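Local structure of cellulose hydrolase (Bacillus licheniformis, 4YZT) at residues Y272-A277 and N308-R313. The protein hydrolyses internal beta-1,4-glycosidic bonds of cellulose as a tri-modular endoglucanase of glycoside hydrolase family 5. Numbering follows the deposited sequence.
Sequences YGTLGA and NDQFDR
T274 and L275 meet D309 and Q310 at the C-terminal end of the (beta/alpha)8 barrel, the TIM-barrel fold of this glycoside hydrolase. Residues 272-277 lead from barrel strand 267-272 toward helix 280-296; 308-313 follow the last barrel strand, 299-303, with D309 and Q310 in the loop just before the short strand 311-312. T274 also touches K283 and H287 of helix 280-296, while Q310 also touches W303. The link is water-mediated: one water donates to the backbone O of T274 (2.8 Å) and accepts from NE2 of Q310 (2.8 Å). A bend at chi2 (-60°) in the Q310 side chain carries its amide toward this water. The remaining contacts are looser. The side chains of T274 and Q310 cross at about a right angle, with OG1 of T274 4.0 Å from NE2 of Q310. The CB of L275 points away from 308-313, and its side chain touches a bound beta-D-glucopyranose in the glycan pocket; W228 packs on the same leucine. The CB of D309 points toward 272-277, and OD2 comes within 3.8 Å of CA of L275. Nearest in the L275 side chain to D309 is CD2, 4.3 Å from OD2.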
loop_
_atom_site.group_PDB
_atom_site.type_symbol
_atom_site.label_atom_id
_atom_site.label_comp_id
_atom_site.label_asym_id
_atom_site.label_seq_id
_atom_site.Cartn_x
_atom_site.Cartn_y
_atom_site.Cartn_z
ATOM N N TYR A 272 -1.935 0.168 -5.772
ATOM C CA TYR A 272 -2.634 -0.763 -4.892
ATOM C C TYR A 272 -1.725 -1.029 -3.697
ATOM O O TYR A 272 -0.515 -0.750 -3.746
ATOM C CB TYR A 272 -2.977 -2.093 -5.594
ATOM C CG TYR A 272 -1.773 -2.988 -5.699
ATOM C CD1 TYR A 272 -1.508 -3.962 -4.730
ATOM C CD2 TYR A 272 -0.864 -2.830 -6.738
ATOM C CE1 TYR A 272 -0.368 -4.761 -4.804
ATOM C CE2 TYR A 272 0.271 -3.631 -6.831
ATOM C CZ TYR A 272 0.519 -4.582 -5.853
ATOM O OH TYR A 272 1.652 -5.355 -5.942
ATOM N N GLY A 273 -2.296 -1.598 -2.638
ATOM C CA GLY A 273 -1.490 -2.054 -1.523
ATOM C C GLY A 273 -2.091 -1.684 -0.185
ATOM O O GLY A 273 -3.062 -0.930 -0.110
ATOM N N THR A 274 -1.515 -2.210 0.892
ATOM C CA THR A 274 -2.021 -1.856 2.210
ATOM C C THR A 274 -1.393 -0.541 2.639
ATOM O O THR A 274 -0.347 -0.133 2.120
ATOM C CB THR A 274 -1.763 -2.968 3.267
ATOM O OG1 THR A 274 -0.388 -3.379 3.239
ATOM C CG2 THR A 274 -2.644 -4.170 2.968
ATOM N N LEU A 275 -2.067 0.123 3.570
ATOM C CA LEU A 275 -1.734 1.473 3.993
ATOM C C LEU A 275 -1.723 1.521 5.512
ATOM O O LEU A 275 -2.340 2.398 6.119
ATOM C CB LEU A 275 -2.745 2.491 3.437
ATOM C CG LEU A 275 -2.946 2.563 1.912
ATOM C CD1 LEU A 275 -4.039 3.584 1.566
ATOM C CD2 LEU A 275 -1.634 2.889 1.188
ATOM N N GLY A 276 -1.048 0.555 6.128
ATOM C CA GLY A 276 -0.969 0.527 7.577
ATOM C C GLY A 276 -1.451 -0.759 8.225
ATOM O O GLY A 276 -1.072 -1.050 9.360
ATOM N N ALA A 277 -2.287 -1.521 7.518
ATOM C CA ALA A 277 -2.698 -2.843 7.990
ATOM C C ALA A 277 -1.456 -3.632 8.396
ATOM O O ALA A 277 -0.499 -3.691 7.620
ATOM C CB ALA A 277 -3.479 -3.586 6.895
ATOM N N ASN A 308 7.347 4.545 3.875
ATOM C CA ASN A 308 7.160 4.082 5.241
ATOM C C ASN A 308 6.626 2.664 5.347
ATOM O O ASN A 308 6.867 1.993 6.359
ATOM C CB ASN A 308 6.208 5.016 5.997
ATOM C CG ASN A 308 6.861 6.311 6.391
ATOM O OD1 ASN A 308 8.078 6.375 6.578
ATOM N ND2 ASN A 308 6.054 7.362 6.533
ATOM N N ASP A 309 5.895 2.211 4.330
ATOM C CA ASP A 309 5.095 0.994 4.469
ATOM C C ASP A 309 5.806 -0.262 3.977
ATOM O O ASP A 309 5.562 -1.327 4.518
ATOM C CB ASP A 309 3.753 1.123 3.707
ATOM C CG ASP A 309 2.777 2.066 4.374
ATOM O OD1 ASP A 309 2.914 2.288 5.599
ATOM O OD2 ASP A 309 1.878 2.627 3.699
ATOM N N GLN A 310 6.706 -0.149 3.000
ATOM C CA GLN A 310 7.367 -1.352 2.482
ATOM C C GLN A 310 8.884 -1.208 2.480
ATOM O O GLN A 310 9.533 -1.545 3.459
ATOM C CB GLN A 310 6.851 -1.679 1.079
ATOM C CG GLN A 310 5.312 -1.725 0.936
ATOM C CD GLN A 310 4.638 -2.768 1.819
ATOM O OE1 GLN A 310 5.289 -3.639 2.405
ATOM N NE2 GLN A 310 3.315 -2.671 1.928
ATOM N N PHE A 311 9.456 -0.713 1.390
ATOM C CA PHE A 311 10.914 -0.644 1.295
ATOM C C PHE A 311 11.529 0.494 2.125
ATOM O O PHE A 311 11.206 1.671 1.939
ATOM C CB PHE A 311 11.346 -0.499 -0.161
ATOM C CG PHE A 311 12.837 -0.526 -0.346
ATOM C CD1 PHE A 311 13.555 -1.667 -0.024
ATOM C CD2 PHE A 311 13.519 0.577 -0.848
ATOM C CE1 PHE A 311 14.937 -1.718 -0.182
ATOM C CE2 PHE A 311 14.901 0.538 -1.014
ATOM C CZ PHE A 311 15.608 -0.605 -0.677
ATOM N N ASP A 312 12.445 0.133 3.027
ATOM C CA ASP A 312 13.183 1.114 3.824
ATOM C C ASP A 312 14.416 1.545 3.041
ATOM O O ASP A 312 15.416 0.829 3.008
ATOM C CB ASP A 312 13.579 0.517 5.184
ATOM C CG ASP A 312 14.280 1.522 6.116
ATOM O OD1 ASP A 312 14.911 2.493 5.648
ATOM O OD2 ASP A 312 14.221 1.311 7.349
ATOM N N ARG A 313 14.340 2.714 2.411
ATOM C CA ARG A 313 15.405 3.201 1.537
ATOM C C ARG A 313 16.722 3.476 2.255
ATOM O O ARG A 313 17.788 3.309 1.665
ATOM C CB ARG A 313 14.952 4.479 0.817
ATOM C CG ARG A 313 13.673 4.281 -0.005
ATOM C CD ARG A 313 13.178 5.604 -0.598
ATOM N NE ARG A 313 11.795 5.506 -1.068
ATOM C CZ ARG A 313 11.108 6.544 -1.533
ATOM N NH1 ARG A 313 11.687 7.739 -1.589
ATOM N NH2 ARG A 313 9.854 6.386 -1.932
HETATM O O HOH W 1 1.696 -0.941 0.356
#